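Local atomic coordinates of hypothetical protein yihE (Escherichia coli, PDB entry 1ZYL), a protein that phosphorylates itself and other proteins on serine and threonine at the expense of ATP, and probably suppresses the effects of stress linked to reactive oxygen species. Residues Q113-A116 / D120-E123; M232-D237 / M243-I248. All coordinates share one frame; numbering follows the deposited sequence.

How the interactions relate
Both contacts fold a loop back on the helix that follows it, and the two helices, 119-136 and 238-252, pack on each other, so interactions 1 and 2 are neighbours in one lobe. Met122 of interaction 1 lies against Ile248 and Gln244 of interaction 2, and Asn235 touches Ala116 from loop to loop. Three of the five touching residues of interaction 1 are buried, whereas interaction 2 is only partly so. Each uses a buried glutamine aimed from its helix at the loop. Gln121 mainly packs against an aromatic ring and the loop backbone at Glu115; Gln244 makes defined hydrogen bonds, while a thin leucine pair beside it adds the apolar share.

Interaction 1: Q113-A116 / D120-E123; sequences QFEA and DQME
Gln121 reaches from the first turns of helix 119-136 across the loop 113-116, passing beside the Phe114 ring and ending at Glu115. Gln121 CB lies 3.7 Å from Phe114 CE2. From there CG stands anti to the carbonyl carbon (chi1 -70°) and the chain runs on extended, which carries the amide away from the helix and out to the loop backbone. Gln121 CD comes within 4.1 Å of Glu115 N. At the tip, Gln121 NE2 is 3.7 Å from Phe114 CD2 and 3.5 Å from Glu115 CB, so the amide fits into the corner between the ring and the start of the glutamate side chain. Its plane is turned 29° from that of the ring, and the two side chains run past each other in opposite directions. As built, NE2 also faces Glu115 N, another donor, so no bond can be credited to that pair, and at 2.8 Å resolution which end of the amide is the nitrogen is open to doubt.

Phe114 comes to meet the helix because its CG lies anti to the backbone N (chi1 164°). In the ring plane, its edge meets the helix backbone, with Phe114 CE2 3.8 Å from Gln121 O. Further along, the bent Met122 chain turns its end toward Ala116, though its exact placement is doubtful. Beyond the pair of segments, Phe114 and Gln121 rest on Ile207 and Trp209 of strand 207-209, and Asn118 OD1 is hydrogen-bonded to Gln121 N near the helix start. This is the strand-loop-helix connection after strand 112-113 in the C-terminal lobe of the kinase-like phosphotransferase fold, with Phe114 about 9 Å, side chain to side chain, from Asn206, an inferred magnesium ligand.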
loop_
_atom_site.group_PDB
_atom_site.type_symbol
_atom_site.label_atom_id
_atom_site.label_comp_id
_atom_site.label_asym_id
_atom_site.label_seq_id
_atom_site.Cartn_x
_atom_site.Cartn_y
_atom_site.Cartn_z
ATOM N N GLN A 113 -5.026 3.298 17.749
ATOM C CA GLN A 113 -5.240 3.859 16.424
ATOM C C GLN A 113 -4.543 5.207 16.273
ATOM O O GLN A 113 -4.791 6.134 17.040
ATOM C CB GLN A 113 -6.746 4.018 16.174
ATOM C CG GLN A 113 -7.514 2.694 16.138
ATOM C CD GLN A 113 -8.642 2.613 17.166
ATOM O OE1 GLN A 113 -8.403 2.582 18.384
ATOM N NE2 GLN A 113 -9.879 2.574 16.676
ATOM N N PHE A 114 -3.665 5.306 15.280
ATOM C CA PHE A 114 -2.932 6.540 15.023
ATOM C C PHE A 114 -3.881 7.662 14.631
ATOM O O PHE A 114 -4.741 7.483 13.766
ATOM C CB PHE A 114 -1.880 6.317 13.924
ATOM C CG PHE A 114 -1.336 7.590 13.326
ATOM C CD1 PHE A 114 -1.981 8.202 12.251
ATOM C CD2 PHE A 114 -0.200 8.194 13.857
ATOM C CE1 PHE A 114 -1.498 9.399 11.720
ATOM C CE2 PHE A 114 0.288 9.393 13.331
ATOM C CZ PHE A 114 -0.358 9.996 12.265
ATOM N N GLU A 115 -3.704 8.815 15.270
ATOM C CA GLU A 115 -4.537 9.989 15.028
ATOM C C GLU A 115 -3.853 11.028 14.138
ATOM O O GLU A 115 -3.004 11.792 14.597
ATOM C CB GLU A 115 -4.908 10.624 16.366
ATOM C CG GLU A 115 -5.459 9.634 17.377
ATOM C CD GLU A 115 -5.626 10.243 18.754
ATOM O OE1 GLU A 115 -6.085 9.529 19.672
ATOM O OE2 GLU A 115 -5.293 11.436 18.920
ATOM N N ALA A 116 -4.239 11.058 12.865
ATOM C CA ALA A 116 -3.665 11.997 11.907
ATOM C C ALA A 116 -3.997 13.429 12.305
ATOM O O ALA A 116 -3.412 14.388 11.794
ATOM C CB ALA A 116 -4.196 11.706 10.506
ATOM N N ASP A 120 1.262 16.523 16.588
ATOM C CA ASP A 120 2.462 16.008 17.237
ATOM C C ASP A 120 2.794 14.606 16.727
ATOM O O ASP A 120 3.945 14.317 16.392
ATOM C CB ASP A 120 2.275 15.982 18.759
ATOM C CG ASP A 120 3.434 16.633 19.504
ATOM O OD1 ASP A 120 3.638 17.858 19.334
ATOM O OD2 ASP A 120 4.139 15.920 20.255
ATOM N N GLN A 121 1.788 13.736 16.668
ATOM C CA GLN A 121 1.996 12.378 16.178
ATOM C C GLN A 121 2.422 12.439 14.716
ATOM O O GLN A 121 3.186 11.602 14.237
ATOM C CB GLN A 121 0.713 11.558 16.318
ATOM C CG GLN A 121 0.350 11.230 17.757
ATOM C CD GLN A 121 -0.811 10.258 17.871
ATOM O OE1 GLN A 121 -1.092 9.747 18.950
ATOM N NE2 GLN A 121 -1.492 10.001 16.758
ATOM N N MET A 122 1.918 13.452 14.021
ATOM C CA MET A 122 2.238 13.678 12.618
ATOM C C MET A 122 3.744 13.866 12.509
ATOM O O MET A 122 4.389 13.260 11.667
ATOM C CB MET A 122 1.536 14.941 12.120
ATOM C CG MET A 122 1.386 15.029 10.620
ATOM S SD MET A 122 -0.108 14.205 10.088
ATOM C CE MET A 122 -1.333 15.498 10.385
ATOM N N GLU A 123 4.292 14.715 13.372
ATOM C CA GLU A 123 5.723 14.987 13.378
ATOM C C GLU A 123 6.535 13.742 13.680
ATOM O O GLU A 123 7.538 13.485 13.018
ATOM C CB GLU A 123 6.066 16.069 14.401
ATOM C CG GLU A 123 5.639 17.463 13.996
ATOM C CD GLU A 123 6.228 18.531 14.898
ATOM O OE1 GLU A 123 5.995 18.466 16.125
ATOM O OE2 GLU A 123 6.923 19.435 14.380
#

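Interaction 2: M232-D237 / M243-I248; sequences MLLNGD and MQLETI
Asn235 is gripped by the side-chain amide of Gln244, and this is the tight end of the contact. Gln244 OE1 takes the backbone N-H of Asn235 on a lone pair, at 2.9 Å from Asn235 N and 159° at the hydrogen. On the other arm, Gln244 NE2 gives a weak bond to the backbone oxygen of Asn235. A straighter one runs from Gln244 NE2 to Asn235 OD1, 3.0 Å away. For the latter the donor sits well above the plane of the Asn235 amide, whose CG is tucked between backbone N and carbonyl carbon (chi1 63°). With a leucine in place of Gln244, the Asn235 N-H would probably lose its acceptor and the Asn235 amide a bond that limits its turning.

The loop so held leads from helix 228-231 into helix 238-252 of the kinase-like C-terminal lobe; Asp237 is the N-cap, its OD2 hydrogen-bonded to Glu240 N. Buried Gln244 is also backed by Met122 of helix 119-136. Packing is thinner at Leu234, where Leu234 CD1 lies 4.2 Å from Leu245 CB and both leucines are partly exposed; Leu245 also touches Ile263.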
loop_
_atom_site.group_PDB
_atom_site.type_symbol
_atom_site.label_atom_id
_atom_site.label_comp_id
_atom_site.label_asym_id
_atom_site.label_seq_id
_atom_site.Cartn_x
_atom_site.Cartn_y
_atom_site.Cartn_z
ATOM N N MET A 232 -0.541 10.688 1.258
ATOM C CA MET A 232 -1.767 10.123 1.826
ATOM C C MET A 232 -2.004 10.448 3.288
ATOM O O MET A 232 -3.017 10.046 3.854
ATOM C CB MET A 232 -1.821 8.599 1.629
ATOM C CG MET A 232 -2.157 8.183 0.198
ATOM S SD MET A 232 -2.292 6.409 -0.046
ATOM C CE MET A 232 -0.585 5.969 -0.075
ATOM N N LEU A 233 -1.083 11.183 3.901
ATOM C CA LEU A 233 -1.228 11.540 5.307
ATOM C C LEU A 233 -2.080 12.790 5.501
ATOM O O LEU A 233 -2.857 12.872 6.445
ATOM C CB LEU A 233 0.151 11.751 5.956
ATOM C CG LEU A 233 1.081 10.543 6.165
ATOM C CD1 LEU A 233 2.416 11.003 6.712
ATOM C CD2 LEU A 233 0.457 9.551 7.125
ATOM N N LEU A 234 -1.947 13.756 4.600
ATOM C CA LEU A 234 -2.680 15.008 4.710
ATOM C C LEU A 234 -4.176 14.825 4.871
ATOM O O LEU A 234 -4.775 13.962 4.244
ATOM C CB LEU A 234 -2.418 15.876 3.491
ATOM C CG LEU A 234 -0.995 15.937 2.940
ATOM C CD1 LEU A 234 -0.909 17.187 2.078
ATOM C CD2 LEU A 234 0.051 15.978 4.053
ATOM N N ASN A 235 -4.781 15.657 5.709
ATOM C CA ASN A 235 -6.211 15.581 5.950
ATOM C C ASN A 235 -6.760 16.919 6.426
ATOM O O ASN A 235 -6.125 17.598 7.232
ATOM C CB ASN A 235 -6.502 14.523 7.007
ATOM C CG ASN A 235 -5.897 14.868 8.350
ATOM O OD1 ASN A 235 -4.682 14.892 8.503
ATOM N ND2 ASN A 235 -6.746 15.147 9.328
ATOM N N GLY A 236 -7.933 17.302 5.928
ATOM C CA GLY A 236 -8.538 18.554 6.356
ATOM C C GLY A 236 -8.763 19.571 5.260
ATOM O O GLY A 236 -8.757 19.232 4.078
ATOM N N ASP A 237 -8.972 20.824 5.649
ATOM C CA ASP A 237 -9.184 21.865 4.660
ATOM C C ASP A 237 -7.835 22.205 4.029
ATOM O O ASP A 237 -6.783 21.797 4.531
ATOM C CB ASP A 237 -9.825 23.112 5.298
ATOM C CG ASP A 237 -8.846 23.932 6.119
ATOM O OD1 ASP A 237 -9.230 25.028 6.591
ATOM O OD2 ASP A 237 -7.698 23.485 6.293
ATOM N N MET A 243 -0.273 23.330 6.399
ATOM C CA MET A 243 0.620 23.311 7.537
ATOM C C MET A 243 1.115 21.924 7.891
ATOM O O MET A 243 2.245 21.788 8.356
ATOM C CB MET A 243 -0.036 23.957 8.753
ATOM C CG MET A 243 -1.070 23.109 9.433
ATOM S SD MET A 243 -0.774 23.134 11.184
ATOM C CE MET A 243 0.366 21.776 11.301
ATOM N N GLN A 244 0.288 20.898 7.677
ATOM C CA GLN A 244 0.707 19.528 7.983
ATOM C C GLN A 244 1.861 19.195 7.063
ATOM O O GLN A 244 2.912 18.729 7.499
ATOM C CB GLN A 244 -0.404 18.521 7.719
ATOM C CG GLN A 244 -1.717 18.859 8.341
ATOM C CD GLN A 244 -2.780 17.848 7.984
ATOM O OE1 GLN A 244 -2.727 17.227 6.918
ATOM N NE2 GLN A 244 -3.762 17.682 8.864
ATOM N N LEU A 245 1.655 19.436 5.778
ATOM C CA LEU A 245 2.699 19.158 4.816
ATOM C C LEU A 245 3.941 19.917 5.250
ATOM O O LEU A 245 5.024 19.355 5.390
ATOM C CB LEU A 245 2.276 19.604 3.416
ATOM C CG LEU A 245 3.316 19.268 2.350
ATOM C CD1 LEU A 245 3.735 17.815 2.504
ATOM C CD2 LEU A 245 2.749 19.529 0.968
ATOM N N GLU A 246 3.769 21.206 5.479
ATOM C CA GLU A 246 4.868 22.045 5.895
ATOM C C GLU A 246 5.507 21.459 7.160
ATOM O O GLU A 246 6.732 21.476 7.311
ATOM C CB GLU A 246 4.326 23.455 6.143
ATOM C CG GLU A 246 5.357 24.556 6.323
ATOM C CD GLU A 246 4.734 25.950 6.214
ATOM O OE1 GLU A 246 5.361 26.933 6.666
ATOM O OE2 GLU A 246 3.619 26.065 5.664
ATOM N N THR A 247 4.681 20.900 8.040
ATOM C CA THR A 247 5.155 20.345 9.308
ATOM C C THR A 247 5.860 18.996 9.249
ATOM O O THR A 247 6.923 18.818 9.851
ATOM C CB THR A 247 3.998 20.237 10.328
ATOM O OG1 THR A 247 3.607 21.548 10.742
ATOM C CG2 THR A 247 4.422 19.441 11.546
ATOM N N ILE A 248 5.270 18.038 8.541
ATOM C CA ILE A 248 5.875 16.717 8.452
ATOM C C ILE A 248 7.212 16.770 7.710
ATOM O O ILE A 248 8.076 15.933 7.940
ATOM C CB ILE A 248 4.917 15.683 7.771
ATOM C CG1 ILE A 248 4.941 15.841 6.259
ATOM C CG2 ILE A 248 3.497 15.850 8.288
ATOM C CD1 ILE A 248 5.971 14.971 5.590
#